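Side-chain contacts in PCF11 protein (Saccharomyces cerevisiae, PDB 1SZ9), which takes part in mRNA 3'-end processing and, through this CTD-interacting domain, recognises the carboxy-terminal domain of RNA polymerase II: residues Asn22-Pro25 with Ile26-Thr29; Met56-Gln59 with Lys60-Phe64; Leu86-Leu89 with Tyr90-Tyr94; Asn99-Arg102 with Thr103-Asn107. One frame throughout, in Å; residues are numbered along the deposited sequence.

Contact 1: Asn22-Pro25 with Ile26-Thr29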
loop_
_atom_site.group_PDB
_atom_site.type_symbol
_atom_site.label_atom_id
_atom_site.label_comp_id
_atom_site.label_asym_id
_atom_site.label_seq_id
_atom_site.Cartn_x
_atom_site.Cartn_y
_atom_site.Cartn_z
ATOM N N ASN A 22 -3.392 -10.055 -8.699
ATOM C CA ASN A 22 -3.328 -8.671 -9.147
ATOM C C ASN A 22 -4.555 -8.378 -9.995
ATOM O O ASN A 22 -4.497 -8.353 -11.226
ATOM C CB ASN A 22 -2.034 -8.433 -9.932
ATOM C CG ASN A 22 -1.855 -6.976 -10.340
ATOM O OD1 ASN A 22 -2.600 -6.093 -9.903
ATOM N ND2 ASN A 22 -0.861 -6.722 -11.175
ATOM N N SER A 23 -5.681 -8.183 -9.308
ATOM C CA SER A 23 -6.948 -7.904 -9.965
ATOM C C SER A 23 -7.164 -6.431 -10.228
ATOM O O SER A 23 -7.403 -5.660 -9.293
ATOM C CB SER A 23 -8.110 -8.414 -9.113
ATOM O OG SER A 23 -9.323 -8.023 -9.711
ATOM N N ARG A 24 -7.108 -6.040 -11.494
ATOM C CA ARG A 24 -7.318 -4.637 -11.852
ATOM C C ARG A 24 -8.738 -4.153 -11.483
ATOM O O ARG A 24 -8.884 -3.084 -10.909
ATOM C CB ARG A 24 -7.027 -4.407 -13.357
ATOM C CG ARG A 24 -5.544 -4.543 -13.741
ATOM C CD ARG A 24 -4.675 -3.590 -12.905
ATOM N NE ARG A 24 -5.131 -2.205 -13.056
ATOM C CZ ARG A 24 -4.975 -1.251 -12.141
ATOM N NH1 ARG A 24 -4.363 -1.514 -10.986
ATOM N NH2 ARG A 24 -5.438 -0.035 -12.384
ATOM N N PRO A 25 -9.792 -4.946 -11.781
ATOM C CA PRO A 25 -11.160 -4.509 -11.439
ATOM C C PRO A 25 -11.325 -4.246 -9.951
ATOM O O PRO A 25 -11.921 -3.252 -9.554
ATOM C CB PRO A 25 -12.038 -5.678 -11.901
ATOM C CG PRO A 25 -11.253 -6.294 -12.989
ATOM C CD PRO A 25 -9.831 -6.242 -12.478
ATOM N N ILE A 26 -10.789 -5.148 -9.134
ATOM C CA ILE A 26 -10.865 -5.020 -7.681
ATOM C C ILE A 26 -10.033 -3.839 -7.162
ATOM O O ILE A 26 -10.504 -3.023 -6.368
ATOM C CB ILE A 26 -10.371 -6.313 -6.969
ATOM C CG1 ILE A 26 -11.349 -7.472 -7.213
ATOM C CG2 ILE A 26 -10.193 -6.056 -5.493
ATOM C CD1 ILE A 26 -10.890 -8.801 -6.589
ATOM N N ILE A 27 -8.791 -3.747 -7.606
ATOM C CA ILE A 27 -7.947 -2.648 -7.148
ATOM C C ILE A 27 -8.581 -1.311 -7.512
ATOM O O ILE A 27 -8.640 -0.395 -6.693
ATOM C CB ILE A 27 -6.520 -2.768 -7.743
ATOM C CG1 ILE A 27 -5.747 -3.848 -6.972
ATOM C CG2 ILE A 27 -5.779 -1.433 -7.663
ATOM C CD1 ILE A 27 -4.528 -4.337 -7.719
ATOM N N THR A 28 -9.073 -1.209 -8.735
ATOM C CA THR A 28 -9.698 0.035 -9.175
ATOM C C THR A 28 -10.983 0.321 -8.404
ATOM O O THR A 28 -11.270 1.469 -8.078
ATOM C CB THR A 28 -9.983 -0.015 -10.691
ATOM O OG1 THR A 28 -8.734 0.082 -11.392
ATOM C CG2 THR A 28 -10.891 1.155 -11.119
ATOM N N THR A 29 -11.752 -0.723 -8.109
ATOM C CA THR A 29 -12.993 -0.551 -7.368
ATOM C C THR A 29 -12.693 -0.103 -5.938
ATOM O O THR A 29 -13.389 0.760 -5.401
ATOM C CB THR A 29 -13.841 -1.851 -7.397
ATOM O OG1 THR A 29 -14.263 -2.097 -8.749
ATOM C CG2 THR A 29 -15.081 -1.719 -6.506
#
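Ser23 and Ile26 meet at the N-cap of helix 24-36, within the all-helical CTD-interacting domain. Ser23 stands just before the first turn, and its OG accepts a bond from Ile26 N at 3.3 Å. The hydroxyl gets there because OG lies anti to the serine's own backbone N (chi1 175°), which carries it beside the carbonyl carbon and within reach of the Ile26 amide. One residue on, Ile27 N donates to Ser23 O at 2.9 Å, so this single residue serves two amides of the first turn.

The packed side is greasy. Ile26 lays CG1 against the capping oxygen and reaches on to Ile15 and Leu19, while Ile27, which touches Tyr65 and Ser69 of helix 57-73, puts CD1 3.4 Å from Asn22 OD1.

The other side is looser, with Arg24 and Pro25 exposed to solvent. Arg24 bends back at chi2 and chi3 over the start of its own helix, and this doubling brings NH1 to 3.6 Å from Ile27 CG2. Its NH2 comes near Thr28 OG1 without a good hydrogen-bonding angle; that hydroxyl makes a weak bond to Arg24 O instead. Pro25 sits in the first turn, where having no N-H costs nothing. Thr29, bordering helix 3-16 through Ile15, grips its carbonyl twice: Thr29 N at 2.9 Å and OG1 at 2.7 Å reach Pro25 O from opposite faces of the carbonyl plane.

Contact 2: Met56-Gln59 with Lys60-Phe64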
loop_
_atom_site.group_PDB
_atom_site.type_symbol
_atom_site.label_atom_id
_atom_site.label_comp_id
_atom_site.label_asym_id
_atom_site.label_seq_id
_atom_site.Cartn_x
_atom_site.Cartn_y
_atom_site.Cartn_z
ATOM N N MET A 56 -1.100 -14.117 3.244
ATOM C CA MET A 56 0.197 -14.717 2.977
ATOM C C MET A 56 0.993 -14.066 1.852
ATOM O O MET A 56 0.443 -13.307 1.055
ATOM C CB MET A 56 0.045 -16.211 2.744
ATOM C CG MET A 56 -0.946 -16.629 1.720
ATOM S SD MET A 56 -1.218 -18.361 2.085
ATOM C CE MET A 56 0.416 -19.064 1.749
ATOM N N PRO A 57 2.310 -14.357 1.788
ATOM C CA PRO A 57 3.297 -13.866 0.828
ATOM C C PRO A 57 2.846 -13.206 -0.458
ATOM O O PRO A 57 2.899 -11.983 -0.559
ATOM C CB PRO A 57 4.172 -15.090 0.608
ATOM C CG PRO A 57 4.316 -15.575 2.009
ATOM C CD PRO A 57 2.915 -15.427 2.611
ATOM N N LYS A 58 2.412 -13.978 -1.453
ATOM C CA LYS A 58 1.996 -13.356 -2.717
ATOM C C LYS A 58 0.840 -12.392 -2.582
ATOM O O LYS A 58 0.791 -11.363 -3.267
ATOM C CB LYS A 58 1.620 -14.398 -3.772
ATOM C CG LYS A 58 2.778 -14.837 -4.665
ATOM C CD LYS A 58 2.252 -15.593 -5.873
ATOM C CE LYS A 58 3.360 -15.934 -6.854
ATOM N NZ LYS A 58 2.786 -16.246 -8.196
ATOM N N GLN A 59 -0.097 -12.717 -1.703
ATOM C CA GLN A 59 -1.242 -11.851 -1.536
ATOM C C GLN A 59 -0.886 -10.530 -0.871
ATOM O O GLN A 59 -1.591 -9.543 -1.061
ATOM C CB GLN A 59 -2.347 -12.592 -0.770
ATOM C CG GLN A 59 -3.021 -13.702 -1.599
ATOM C CD GLN A 59 -4.022 -14.518 -0.792
ATOM O OE1 GLN A 59 -4.759 -13.976 0.041
ATOM N NE2 GLN A 59 -4.066 -15.826 -1.045
ATOM N N LYS A 60 0.208 -10.493 -0.112
ATOM C CA LYS A 60 0.615 -9.258 0.548
ATOM C C LYS A 60 0.967 -8.188 -0.502
ATOM O O LYS A 60 0.714 -6.992 -0.292
ATOM C CB LYS A 60 1.828 -9.476 1.469
ATOM C CG LYS A 60 1.602 -10.370 2.709
ATOM C CD LYS A 60 2.876 -10.387 3.567
ATOM C CE LYS A 60 2.777 -11.346 4.778
ATOM N NZ LYS A 60 1.560 -11.127 5.644
ATOM N N LEU A 61 1.557 -8.623 -1.617
ATOM C CA LEU A 61 1.924 -7.708 -2.701
ATOM C C LEU A 61 0.691 -7.030 -3.285
ATOM O O LEU A 61 0.679 -5.834 -3.488
ATOM C CB LEU A 61 2.644 -8.447 -3.840
ATOM C CG LEU A 61 3.038 -7.600 -5.067
ATOM C CD1 LEU A 61 4.011 -6.490 -4.632
ATOM C CD2 LEU A 61 3.687 -8.474 -6.159
ATOM N N TYR A 62 -0.348 -7.811 -3.551
ATOM C CA TYR A 62 -1.552 -7.251 -4.155
ATOM C C TYR A 62 -2.263 -6.265 -3.235
ATOM O O TYR A 62 -2.848 -5.291 -3.707
ATOM C CB TYR A 62 -2.459 -8.394 -4.614
ATOM C CG TYR A 62 -1.665 -9.419 -5.401
ATOM C CD1 TYR A 62 -0.878 -9.035 -6.492
ATOM C CD2 TYR A 62 -1.666 -10.764 -5.032
ATOM C CE1 TYR A 62 -0.103 -9.977 -7.192
ATOM C CE2 TYR A 62 -0.907 -11.709 -5.715
ATOM C CZ TYR A 62 -0.125 -11.310 -6.792
ATOM O OH TYR A 62 0.643 -12.245 -7.442
ATOM N N ALA A 63 -2.176 -6.490 -1.926
ATOM C CA ALA A 63 -2.774 -5.567 -0.958
ATOM C C ALA A 63 -1.947 -4.270 -1.004
ATOM O O ALA A 63 -2.493 -3.170 -0.885
ATOM C CB ALA A 63 -2.746 -6.172 0.469
ATOM N N PHE A 64 -0.630 -4.399 -1.150
ATOM C CA PHE A 64 0.220 -3.204 -1.273
ATOM C C PHE A 64 -0.105 -2.485 -2.600
ATOM O O PHE A 64 0.028 -1.264 -2.697
ATOM C CB PHE A 64 1.710 -3.572 -1.240
ATOM C CG PHE A 64 2.435 -3.066 -0.013
ATOM C CD1 PHE A 64 2.578 -1.693 0.213
ATOM C CD2 PHE A 64 2.990 -3.961 0.906
ATOM C CE1 PHE A 64 3.261 -1.215 1.330
ATOM C CE2 PHE A 64 3.678 -3.495 2.035
ATOM C CZ PHE A 64 3.814 -2.113 2.246
#
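The first turns of helix 57-73 bring Lys58 and Tyr62 together, four residues apart and side by side, their side chains pointing the same way. The phenol ring lies against the backbone of the preceding turn: Lys58 O sits over one face, with Tyr62 CE2 3.0 Å from it and CD2 nearly as near. Farther out, the extended lysine chain runs alongside the ring and passes CD within 4.0 Å of Tyr62 OH. The ring is set there by a first torsion that places CG anti to the carbonyl carbon (chi1 -48°), folding it back along the helix, where it also approaches Gln59 CA obliquely.

In the all-helical CTD-interacting domain, the tyrosine also touches Leu19 and Asn22 from the segment leading into helix 24-36. Next to it, Leu61 packs on Lys104 and Leu105 of helix 99-112.

The backbone bonding is uneven at this end. Lys60 N is shared between Pro57 O at 3.1 Å, met from above the carbonyl plane, and a weak bond to Met56 O. A regular turn follows, with Ala63 N giving its hydrogen to Gln59 O at 3.2 Å. Lys60 lays CG 3.6 Å from Met56 O, then runs extended until chi4 bends; its NZ donates to the carbonyls of Cys55 and Ile52, a charge placed where helix 41-54 ends and probably favourable to the carbonyl ends of that helix.

Contact 3: Leu86-Leu89 with Tyr90-Tyr94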
loop_
_atom_site.group_PDB
_atom_site.type_symbol
_atom_site.label_atom_id
_atom_site.label_comp_id
_atom_site.label_asym_id
_atom_site.label_seq_id
_atom_site.Cartn_x
_atom_site.Cartn_y
_atom_site.Cartn_z
ATOM N N LEU A 86 4.057 2.799 7.073
ATOM C CA LEU A 86 4.643 2.403 5.788
ATOM C C LEU A 86 5.966 1.665 5.896
ATOM O O LEU A 86 6.115 0.586 5.360
ATOM C CB LEU A 86 4.836 3.627 4.890
ATOM C CG LEU A 86 5.185 3.277 3.438
ATOM C CD1 LEU A 86 3.962 2.634 2.774
ATOM C CD2 LEU A 86 5.616 4.546 2.683
ATOM N N PHE A 87 6.934 2.248 6.587
ATOM C CA PHE A 87 8.232 1.599 6.732
ATOM C C PHE A 87 8.165 0.237 7.433
ATOM O O PHE A 87 8.727 -0.739 6.936
ATOM C CB PHE A 87 9.207 2.511 7.480
ATOM C CG PHE A 87 10.445 1.813 7.928
ATOM C CD1 PHE A 87 11.330 1.266 6.995
ATOM C CD2 PHE A 87 10.736 1.688 9.290
ATOM C CE1 PHE A 87 12.490 0.606 7.405
ATOM C CE2 PHE A 87 11.895 1.025 9.713
ATOM C CZ PHE A 87 12.777 0.484 8.765
ATOM N N ASN A 88 7.513 0.167 8.595
ATOM C CA ASN A 88 7.414 -1.113 9.297
ATOM C C ASN A 88 6.661 -2.137 8.464
ATOM O O ASN A 88 7.051 -3.290 8.406
ATOM C CB ASN A 88 6.717 -0.957 10.656
ATOM C CG ASN A 88 7.576 -0.215 11.659
ATOM O OD1 ASN A 88 8.765 -0.032 11.437
ATOM N ND2 ASN A 88 6.980 0.204 12.772
ATOM N N LEU A 89 5.571 -1.712 7.829
ATOM C CA LEU A 89 4.787 -2.618 6.993
ATOM C C LEU A 89 5.592 -3.128 5.796
ATOM O O LEU A 89 5.567 -4.308 5.470
ATOM C CB LEU A 89 3.518 -1.914 6.479
ATOM C CG LEU A 89 2.288 -1.999 7.389
ATOM C CD1 LEU A 89 1.149 -1.161 6.811
ATOM C CD2 LEU A 89 1.869 -3.458 7.531
ATOM N N TYR A 90 6.292 -2.216 5.141
ATOM C CA TYR A 90 7.084 -2.553 3.977
ATOM C C TYR A 90 8.209 -3.524 4.318
ATOM O O TYR A 90 8.361 -4.555 3.673
ATOM C CB TYR A 90 7.652 -1.274 3.352
ATOM C CG TYR A 90 8.430 -1.516 2.068
ATOM C CD1 TYR A 90 9.733 -2.005 2.095
ATOM C CD2 TYR A 90 7.851 -1.269 0.829
ATOM C CE1 TYR A 90 10.443 -2.241 0.909
ATOM C CE2 TYR A 90 8.544 -1.497 -0.349
ATOM C CZ TYR A 90 9.840 -1.982 -0.303
ATOM O OH TYR A 90 10.530 -2.190 -1.472
ATOM N N LYS A 91 9.003 -3.167 5.318
ATOM C CA LYS A 91 10.118 -3.984 5.763
ATOM C C LYS A 91 9.661 -5.380 6.208
ATOM O O LYS A 91 10.261 -6.379 5.829
ATOM C CB LYS A 91 10.837 -3.286 6.928
ATOM C CG LYS A 91 11.889 -4.150 7.625
ATOM C CD LYS A 91 12.748 -3.338 8.601
ATOM C CE LYS A 91 13.800 -4.231 9.304
ATOM N NZ LYS A 91 14.710 -3.449 10.219
ATOM N N ARG A 92 8.601 -5.447 7.007
ATOM C CA ARG A 92 8.121 -6.745 7.479
ATOM C C ARG A 92 7.661 -7.610 6.318
ATOM O O ARG A 92 7.951 -8.805 6.288
ATOM C CB ARG A 92 6.981 -6.572 8.496
ATOM C CG ARG A 92 7.490 -6.151 9.871
ATOM C CD ARG A 92 6.398 -5.576 10.760
ATOM N NE ARG A 92 6.975 -4.903 11.925
ATOM C CZ ARG A 92 6.299 -4.107 12.751
ATOM N NH1 ARG A 92 5.005 -3.871 12.551
ATOM N NH2 ARG A 92 6.926 -3.530 13.770
ATOM N N THR A 93 6.964 -7.005 5.358
ATOM C CA THR A 93 6.489 -7.748 4.198
ATOM C C THR A 93 7.663 -8.265 3.379
ATOM O O THR A 93 7.706 -9.431 3.007
ATOM C CB THR A 93 5.592 -6.856 3.299
ATOM O OG1 THR A 93 4.455 -6.458 4.057
ATOM C CG2 THR A 93 5.103 -7.609 2.032
ATOM N N TYR A 94 8.613 -7.376 3.108
ATOM C CA TYR A 94 9.799 -7.707 2.330
ATOM C C TYR A 94 10.531 -8.909 2.936
ATOM O O TYR A 94 10.985 -9.807 2.225
ATOM C CB TYR A 94 10.742 -6.489 2.289
ATOM C CG TYR A 94 11.896 -6.646 1.321
ATOM C CD1 TYR A 94 13.000 -7.428 1.647
ATOM C CD2 TYR A 94 11.876 -6.018 0.069
ATOM C CE1 TYR A 94 14.069 -7.585 0.757
ATOM C CE2 TYR A 94 12.943 -6.179 -0.844
ATOM C CZ TYR A 94 14.029 -6.957 -0.487
ATOM O OH TYR A 94 15.081 -7.119 -1.347
#
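Asn88 and Arg92, one turn apart, make the flat-group contact. Their side chains run side by side and point the same way, with amide and guanidinium stacked at 27° between planes. Asn88 CB lies over the centre of one guanidinium face, 3.8 Å from Arg92 CZ. The arginine comes back over the asparagine because its CG is anti to the carbonyl carbon (chi1 -77°) and the chain then stays extended to NE, its CG passing 3.2 Å from Asn88 O.

The apolar contact is on a neighbouring face of the helix. Phe87 and Lys91 also lie alongside each other, and Lys91 CD meets Phe87 CZ at 3.8 Å, approaching the ring obliquely; this one methylene touches the ring while the chain runs on outward.

All of this decorates helix 86-95 of the CTD-interacting domain, whose buried side presents Leu89 to helix 41-54 and Tyr90 to helices 57-73, 99-112 and 125-137.

Hydrogen bonding follows the regular i to i+4 pattern, from Tyr90 N to Leu86 O at 2.8 Å onward. Leu89 O takes two donors, Thr93 N at 3.0 Å and Thr93 OG1 at 2.8 Å, from opposite faces of its plane. A valine in place of Thr93 would probably leave Leu89 O with the amide bond alone from this residue. Thr93 CG2 packs against Lys60, and the side chain also touches Phe64 and Ile52.

Contact 4: Asn99-Arg102 with Thr103-Asn107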
loop_
_atom_site.group_PDB
_atom_site.type_symbol
_atom_site.label_atom_id
_atom_site.label_comp_id
_atom_site.label_asym_id
_atom_site.label_seq_id
_atom_site.Cartn_x
_atom_site.Cartn_y
_atom_site.Cartn_z
ATOM N N ASN A 99 11.882 -13.790 -3.405
ATOM C CA ASN A 99 12.695 -12.794 -4.086
ATOM C C ASN A 99 12.103 -12.166 -5.333
ATOM O O ASN A 99 12.475 -11.067 -5.698
ATOM C CB ASN A 99 14.073 -13.374 -4.381
ATOM C CG ASN A 99 14.899 -13.511 -3.129
ATOM O OD1 ASN A 99 15.213 -12.519 -2.488
ATOM N ND2 ASN A 99 15.239 -14.745 -2.763
ATOM N N THR A 100 11.190 -12.860 -5.993
ATOM C CA THR A 100 10.571 -12.278 -7.174
ATOM C C THR A 100 9.642 -11.172 -6.673
ATOM O O THR A 100 9.622 -10.076 -7.211
ATOM C CB THR A 100 9.781 -13.340 -7.952
ATOM O OG1 THR A 100 10.702 -14.316 -8.439
ATOM C CG2 THR A 100 9.019 -12.705 -9.130
ATOM N N THR A 101 8.881 -11.472 -5.626
ATOM C CA THR A 101 7.979 -10.483 -5.037
ATOM C C THR A 101 8.786 -9.283 -4.545
ATOM O O THR A 101 8.326 -8.121 -4.629
ATOM C CB THR A 101 7.187 -11.097 -3.869
ATOM O OG1 THR A 101 6.493 -12.250 -4.346
ATOM C CG2 THR A 101 6.178 -10.099 -3.306
ATOM N N ARG A 102 9.991 -9.552 -4.027
ATOM C CA ARG A 102 10.875 -8.472 -3.581
ATOM C C ARG A 102 11.209 -7.490 -4.736
ATOM O O ARG A 102 11.210 -6.282 -4.534
ATOM C CB ARG A 102 12.175 -9.037 -2.981
ATOM C CG ARG A 102 11.988 -9.555 -1.536
ATOM C CD ARG A 102 13.187 -10.346 -0.989
ATOM N NE ARG A 102 12.880 -10.804 0.370
ATOM C CZ ARG A 102 13.377 -11.907 0.931
ATOM N NH1 ARG A 102 14.217 -12.676 0.259
ATOM N NH2 ARG A 102 13.015 -12.253 2.159
ATOM N N THR A 103 11.484 -7.990 -5.939
ATOM C CA THR A 103 11.797 -7.069 -7.041
ATOM C C THR A 103 10.565 -6.233 -7.344
ATOM O O THR A 103 10.684 -5.088 -7.751
ATOM C CB THR A 103 12.222 -7.796 -8.364
ATOM O OG1 THR A 103 11.129 -8.585 -8.854
ATOM C CG2 THR A 103 13.442 -8.673 -8.128
ATOM N N LYS A 104 9.378 -6.811 -7.159
ATOM C CA LYS A 104 8.140 -6.064 -7.391
ATOM C C LYS A 104 7.949 -5.004 -6.302
ATOM O O LYS A 104 7.535 -3.875 -6.597
ATOM C CB LYS A 104 6.949 -7.029 -7.473
ATOM C CG LYS A 104 6.822 -7.629 -8.881
ATOM C CD LYS A 104 6.203 -8.995 -8.886
ATOM C CE LYS A 104 5.863 -9.433 -10.333
ATOM N NZ LYS A 104 6.692 -8.771 -11.391
ATOM N N LEU A 105 8.271 -5.348 -5.050
ATOM C CA LEU A 105 8.179 -4.360 -3.959
ATOM C C LEU A 105 9.205 -3.251 -4.210
ATOM O O LEU A 105 8.979 -2.094 -3.879
ATOM C CB LEU A 105 8.500 -4.992 -2.607
ATOM C CG LEU A 105 7.473 -5.990 -2.063
ATOM C CD1 LEU A 105 8.042 -6.646 -0.826
ATOM C CD2 LEU A 105 6.149 -5.271 -1.770
ATOM N N ILE A 106 10.340 -3.616 -4.800
ATOM C CA ILE A 106 11.387 -2.629 -5.054
ATOM C C ILE A 106 10.969 -1.646 -6.145
ATOM O O ILE A 106 11.166 -0.438 -6.013
ATOM C CB ILE A 106 12.719 -3.342 -5.439
ATOM C CG1 ILE A 106 13.265 -4.080 -4.201
ATOM C CG2 ILE A 106 13.759 -2.318 -6.019
ATOM C CD1 ILE A 106 14.305 -5.162 -4.540
ATOM N N ASN A 107 10.407 -2.168 -7.231
ATOM C CA ASN A 107 9.965 -1.304 -8.319
ATOM C C ASN A 107 8.869 -0.373 -7.815
ATOM O O ASN A 107 8.846 0.811 -8.149
ATOM C CB ASN A 107 9.486 -2.151 -9.504
ATOM C CG ASN A 107 10.654 -2.807 -10.238
ATOM O OD1 ASN A 107 11.799 -2.410 -10.042
ATOM N ND2 ASN A 107 10.373 -3.798 -11.075
#
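The guanidinium of Arg102 has Asn99 OD1 at its edge, in plane, with NH1 donating at 2.9 Å in a nearly straight bond (162°). Seen from the amide, the donor stands well above the carbonyl plane. NE is used elsewhere, on Tyr94 O at the end of helix 86-95, so the extended arginine ties its own helix start to the preceding one.

Across the turn of helix 99-112, Thr103 folds its hydroxyl back onto Thr100 O at 2.7 Å, in the carbonyl plane and on a lone pair. With chi1 at 64°, OG1 sits between N and carbonyl carbon, directed back at the preceding turn, and CG2 is left 3.5 Å from Asn99 O. Thr100 O also takes Lys104 N at 3.3 Å.

Ile106 packs CG1 3.0 Å from Arg102 O, the carbonyl that its N bonds to at 2.8 Å, and touches Tyr94 and Ala140. An alanine at Ile106 would probably uncover that carbonyl's flank and open a gap beside Tyr94.

With one carbonyl gripped by a hydroxyl and an amide, and an arginine shared between an amide oxygen and a backbone carbonyl, polar groups pin down the first turns of this helix.

In the fold
Each contact is local; contacts 3 and 4 lie wholly in helices, while contacts 1 and 2 include residues leading into theirs. Contacts 2 and 3 sit nearer the chain's centre, their centres about 10 Å out, while contacts 1 and 4, at about 13 and 14 Å, are more exposed. Contact 2 packs on all three others: Tyr62 on Asn22, Phe64 beside Tyr90 and Thr93, and Leu61 against Thr101, Lys104 and Leu105. Contacts 3 and 4, in successive helices, are instead joined by polar bonds, Arg102 NE to Tyr94 O and, more weakly, Tyr90 OH to Leu105 O. Threonine hydroxyls bond to carbonyls in contacts 1, 3 and 4; in contact 2 a tyrosine ring lies over one instead.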